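Long-range contact in aryl acylamidase (PDB 4YJ6), which is an amidase signature enzyme that probably hydrolyses the amide bond of N-acyl arylamines: residues 34-48 with 165-177. Sequence-based numbering, arbitrary orientation.
Sequences TIDLIEQRDPGLNAV and GGAAALVADGIVP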
loop_
_atom_site.group_PDB
_atom_site.type_symbol
_atom_site.label_atom_id
_atom_site.label_comp_id
_atom_site.label_asym_id
_atom_site.label_seq_id
_atom_site.Cartn_x
_atom_site.Cartn_y
_atom_site.Cartn_z
ATOM N N THR A 34 -20.576 -9.477 -3.054
ATOM C CA THR A 34 -19.288 -9.160 -2.423
ATOM C C THR A 34 -19.399 -9.447 -0.928
ATOM O O THR A 34 -18.485 -9.965 -0.307
ATOM C CB THR A 34 -18.876 -7.690 -2.651
ATOM O OG1 THR A 34 -18.732 -7.468 -4.057
ATOM C CG2 THR A 34 -17.511 -7.387 -1.981
ATOM N N ILE A 35 -20.552 -9.126 -0.357
ATOM C CA ILE A 35 -20.791 -9.382 1.053
ATOM C C ILE A 35 -20.687 -10.892 1.289
ATOM O O ILE A 35 -20.082 -11.336 2.259
ATOM C CB ILE A 35 -22.172 -8.834 1.484
ATOM C CG1 ILE A 35 -22.109 -7.309 1.603
ATOM C CG2 ILE A 35 -22.637 -9.436 2.833
ATOM C CD1 ILE A 35 -23.522 -6.606 1.762
ATOM N N ASP A 36 -21.262 -11.673 0.387
ATOM C CA ASP A 36 -21.207 -13.119 0.529
ATOM C C ASP A 36 -19.754 -13.588 0.579
ATOM O O ASP A 36 -19.396 -14.440 1.413
ATOM C CB ASP A 36 -21.901 -13.823 -0.631
ATOM C CG ASP A 36 -23.411 -13.652 -0.618
ATOM O OD1 ASP A 36 -23.972 -13.309 0.449
ATOM O OD2 ASP A 36 -24.011 -13.872 -1.700
ATOM N N LEU A 37 -18.916 -13.040 -0.310
ATOM C CA LEU A 37 -17.494 -13.425 -0.344
ATOM C C LEU A 37 -16.776 -13.021 0.946
ATOM O O LEU A 37 -15.960 -13.777 1.459
ATOM C CB LEU A 37 -16.773 -12.785 -1.548
ATOM C CG LEU A 37 -17.140 -13.360 -2.905
ATOM C CD1 LEU A 37 -16.496 -12.543 -4.003
ATOM C CD2 LEU A 37 -16.688 -14.830 -3.015
ATOM N N ILE A 38 -17.062 -11.825 1.459
ATOM C CA ILE A 38 -16.444 -11.408 2.697
ATOM C C ILE A 38 -16.879 -12.347 3.810
ATOM O O ILE A 38 -16.062 -12.809 4.593
ATOM C CB ILE A 38 -16.817 -9.947 3.076
ATOM C CG1 ILE A 38 -16.188 -8.958 2.064
ATOM C CG2 ILE A 38 -16.388 -9.665 4.498
ATOM C CD1 ILE A 38 -16.713 -7.474 2.197
ATOM N N GLU A 39 -18.185 -12.605 3.914
ATOM C CA GLU A 39 -18.661 -13.430 5.012
ATOM C C GLU A 39 -18.120 -14.858 4.947
ATOM O O GLU A 39 -17.887 -15.485 5.979
ATOM C CB GLU A 39 -20.206 -13.413 5.049
ATOM C CG GLU A 39 -20.747 -12.036 5.371
ATOM C CD GLU A 39 -20.300 -11.537 6.741
ATOM O OE1 GLU A 39 -20.400 -12.299 7.735
ATOM O OE2 GLU A 39 -19.830 -10.385 6.824
ATOM N N GLN A 40 -17.909 -15.357 3.736
ATOM C CA GLN A 40 -17.484 -16.728 3.515
ATOM C C GLN A 40 -15.963 -16.878 3.677
ATOM O O GLN A 40 -15.486 -17.864 4.240
ATOM C CB GLN A 40 -17.859 -17.146 2.099
ATOM C CG GLN A 40 -17.424 -18.568 1.767
ATOM C CD GLN A 40 -17.520 -18.899 0.288
ATOM O OE1 GLN A 40 -17.372 -18.026 -0.564
ATOM N NE2 GLN A 40 -17.751 -20.176 -0.023
ATOM N N ARG A 41 -15.218 -15.883 3.195
ATOM C CA ARG A 41 -13.768 -16.044 2.973
ATOM C C ARG A 41 -12.912 -15.257 3.968
ATOM O O ARG A 41 -11.790 -15.656 4.285
ATOM C CB ARG A 41 -13.416 -15.624 1.537
ATOM C CG ARG A 41 -13.999 -16.540 0.462
ATOM C CD ARG A 41 -13.517 -16.173 -0.916
ATOM N NE ARG A 41 -12.118 -16.577 -1.114
ATOM C CZ ARG A 41 -11.740 -17.781 -1.520
ATOM N NH1 ARG A 41 -12.658 -18.714 -1.825
ATOM N NH2 ARG A 41 -10.454 -18.052 -1.667
ATOM N N ASP A 42 -13.453 -14.172 4.515
ATOM C CA ASP A 42 -12.663 -13.331 5.406
ATOM C C ASP A 42 -12.466 -13.907 6.799
ATOM O O ASP A 42 -11.538 -13.530 7.461
ATOM C CB ASP A 42 -13.232 -11.899 5.499
ATOM C CG ASP A 42 -12.282 -10.942 6.233
ATOM O OD1 ASP A 42 -11.140 -10.814 5.782
ATOM O OD2 ASP A 42 -12.657 -10.385 7.270
ATOM N N PRO A 43 -13.337 -14.825 7.263
ATOM C CA PRO A 43 -13.050 -15.370 8.600
ATOM C C PRO A 43 -11.624 -15.879 8.773
ATOM O O PRO A 43 -11.043 -15.613 9.819
ATOM C CB PRO A 43 -14.059 -16.524 8.735
ATOM C CG PRO A 43 -15.265 -15.996 7.992
ATOM C CD PRO A 43 -14.661 -15.265 6.767
ATOM N N GLY A 44 -11.059 -16.566 7.785
ATOM C CA GLY A 44 -9.684 -17.023 7.900
ATOM C C GLY A 44 -8.660 -15.904 7.726
ATOM O O GLY A 44 -7.645 -15.858 8.430
ATOM N N LEU A 45 -8.925 -15.008 6.785
ATOM C CA LEU A 45 -7.991 -13.922 6.485
ATOM C C LEU A 45 -7.940 -12.836 7.552
ATOM O O LEU A 45 -6.885 -12.276 7.778
ATOM C CB LEU A 45 -8.355 -13.242 5.160
ATOM C CG LEU A 45 -8.446 -14.107 3.919
ATOM C CD1 LEU A 45 -8.893 -13.167 2.801
ATOM C CD2 LEU A 45 -7.116 -14.858 3.612
ATOM N N ASN A 46 -9.075 -12.491 8.160
ATOM C CA ASN A 46 -9.148 -11.450 9.177
ATOM C C ASN A 46 -8.640 -10.131 8.603
ATOM O O ASN A 46 -7.848 -9.433 9.236
ATOM C CB ASN A 46 -8.368 -11.852 10.444
ATOM C CG ASN A 46 -8.625 -10.942 11.642
ATOM O OD1 ASN A 46 -9.762 -10.520 11.920
ATOM N ND2 ASN A 46 -7.557 -10.651 12.395
ATOM N N ALA A 47 -9.137 -9.805 7.415
ATOM C CA ALA A 47 -8.738 -8.581 6.713
ATOM C C ALA A 47 -9.698 -7.417 6.992
ATOM O O ALA A 47 -9.297 -6.272 6.988
ATOM C CB ALA A 47 -8.661 -8.862 5.192
ATOM N N VAL A 48 -10.972 -7.717 7.231
ATOM C CA VAL A 48 -11.984 -6.663 7.396
ATOM C C VAL A 48 -12.145 -6.299 8.862
ATOM O O VAL A 48 -12.280 -7.181 9.709
ATOM C CB VAL A 48 -13.331 -7.123 6.772
ATOM C CG1 VAL A 48 -14.447 -6.086 7.024
ATOM C CG2 VAL A 48 -13.157 -7.399 5.289
ATOM N N GLY A 165 -2.225 -4.548 5.158
ATOM C CA GLY A 165 -2.336 -5.991 4.983
ATOM C C GLY A 165 -3.748 -6.435 4.641
ATOM O O GLY A 165 -3.940 -7.284 3.785
ATOM N N GLY A 166 -4.744 -5.858 5.301
ATOM C CA GLY A 166 -6.113 -6.215 4.971
ATOM C C GLY A 166 -6.476 -5.901 3.521
ATOM O O GLY A 166 -7.195 -6.666 2.858
ATOM N N ALA A 167 -5.999 -4.753 3.031
ATOM C CA ALA A 167 -6.236 -4.355 1.643
ATOM C C ALA A 167 -5.682 -5.425 0.685
ATOM O O ALA A 167 -6.383 -5.928 -0.212
ATOM C CB ALA A 167 -5.542 -2.996 1.365
ATOM N N ALA A 168 -4.416 -5.778 0.875
ATOM C CA ALA A 168 -3.787 -6.708 -0.035
ATOM C C ALA A 168 -4.432 -8.106 0.063
ATOM O O ALA A 168 -4.607 -8.755 -0.945
ATOM C CB ALA A 168 -2.275 -6.812 0.238
ATOM N N ALA A 169 -4.755 -8.550 1.272
ATOM C CA ALA A 169 -5.307 -9.891 1.467
ATOM C C ALA A 169 -6.658 -10.030 0.738
ATOM O O ALA A 169 -6.911 -11.011 0.049
ATOM C CB ALA A 169 -5.462 -10.201 2.984
ATOM N N LEU A 170 -7.516 -9.022 0.842
ATOM C CA LEU A 170 -8.781 -9.095 0.116
ATOM C C LEU A 170 -8.580 -9.168 -1.388
ATOM O O LEU A 170 -9.258 -9.941 -2.069
ATOM C CB LEU A 170 -9.694 -7.897 0.452
ATOM C CG LEU A 170 -10.199 -7.874 1.892
ATOM C CD1 LEU A 170 -11.117 -6.626 2.095
ATOM C CD2 LEU A 170 -10.985 -9.144 2.215
ATOM N N VAL A 171 -7.649 -8.369 -1.923
ATOM C CA VAL A 171 -7.404 -8.371 -3.352
ATOM C C VAL A 171 -6.765 -9.700 -3.786
ATOM O O VAL A 171 -7.140 -10.241 -4.818
ATOM C CB VAL A 171 -6.509 -7.163 -3.752
ATOM C CG1 VAL A 171 -6.083 -7.229 -5.247
ATOM C CG2 VAL A 171 -7.309 -5.858 -3.434
ATOM N N ALA A 172 -5.818 -10.204 -2.996
ATOM C CA ALA A 172 -5.130 -11.441 -3.350
ATOM C C ALA A 172 -6.059 -12.648 -3.286
ATOM O O ALA A 172 -5.811 -13.653 -3.979
ATOM C CB ALA A 172 -3.903 -11.662 -2.447
ATOM N N ASP A 173 -7.119 -12.532 -2.499
ATOM C CA ASP A 173 -8.071 -13.641 -2.325
ATOM C C ASP A 173 -9.249 -13.481 -3.281
ATOM O O ASP A 173 -10.196 -14.276 -3.239
ATOM C CB ASP A 173 -8.550 -13.716 -0.872
ATOM C CG ASP A 173 -9.073 -15.108 -0.487
ATOM O OD1 ASP A 173 -8.446 -16.097 -0.885
ATOM O OD2 ASP A 173 -10.107 -15.198 0.211
ATOM N N GLY A 174 -9.205 -12.467 -4.152
ATOM C CA GLY A 174 -10.202 -12.335 -5.197
ATOM C C GLY A 174 -11.494 -11.620 -4.767
ATOM O O GLY A 174 -12.436 -11.543 -5.556
ATOM N N ILE A 175 -11.515 -11.082 -3.544
ATOM C CA ILE A 175 -12.769 -10.649 -2.917
ATOM C C ILE A 175 -13.220 -9.290 -3.440
ATOM O O ILE A 175 -14.407 -9.079 -3.633
ATOM C CB ILE A 175 -12.637 -10.644 -1.400
ATOM C CG1 ILE A 175 -12.475 -12.095 -0.905
ATOM C CG2 ILE A 175 -13.908 -10.029 -0.695
ATOM C CD1 ILE A 175 -12.008 -12.214 0.518
ATOM N N VAL A 176 -12.282 -8.367 -3.645
ATOM C CA VAL A 176 -12.549 -7.147 -4.383
ATOM C C VAL A 176 -11.378 -6.942 -5.359
ATOM O O VAL A 176 -10.281 -7.458 -5.102
ATOM C CB VAL A 176 -12.653 -5.895 -3.488
ATOM C CG1 VAL A 176 -14.010 -5.881 -2.680
ATOM C CG2 VAL A 176 -11.430 -5.788 -2.564
ATOM N N PRO A 177 -11.611 -6.211 -6.463
ATOM C CA PRO A 177 -10.533 -6.084 -7.467
ATOM C C PRO A 177 -9.520 -4.994 -7.135
ATOM O O PRO A 177 -8.421 -5.013 -7.670
ATOM C CB PRO A 177 -11.283 -5.728 -8.761
ATOM C CG PRO A 177 -12.558 -5.022 -8.247
ATOM C CD PRO A 177 -12.908 -5.721 -6.971
HETATM O O HOH W 1 -16.367 -8.339 -5.421
#
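Ile175 pushes its side chain against helix 27-45, just past the Schellman motif that ends helix 165-172 at Gly174. The contact belongs to the amidase signature fold. It joins helix 27-45, the second helix of the chain, to the glycine- and alanine-rich helix that precedes strand 178-183.

The two branches of Ile175 divide the work. Its CG2 is anti to the backbone N and meets Ile38 CG1 at 3.7 Å, the two side chains crossing at about a right angle. CG2 also touches Leu37 CB. The other branch, with CG1 anti to the carbonyl carbon (chi1 -67°), carries CD1 to Arg41 CB and Leu45 CD1.

Next to this apolar patch, Arg41 and Asp173 form a two-bond salt bridge. Arg41 NE donates to Asp173 OD2 at 2.8 Å and Arg41 NH2 to Asp173 OD1 at 2.9 Å, the latter nearly straight at 173°. The guanidinium and carboxylate planes are 37° apart, and both nitrogens approach from above the carboxylate plane. Arg493 also pairs with Asp173 OD2, so the buried carboxylate faces two arginines. Leu45 CD1 lies against Asp173 CB.

At the far end, Ala47 CB rests on Leu170 CG and on Gly166. Here Ala47 CA lies 3.9 Å from Gly166 CA. Asp42 holds this turn: its OD1 takes the Ala47 N-H through the syn lone pair, and OD2 takes that of Val48. Val48 CG2 touches Leu170 CD1, with the two side chains roughly perpendicular.

Near Thr34, whose OG1 also bonds Val30 O, one water donates to Thr34 OG1 at 2.9 Å and to Ile175 O at 2.8 Å.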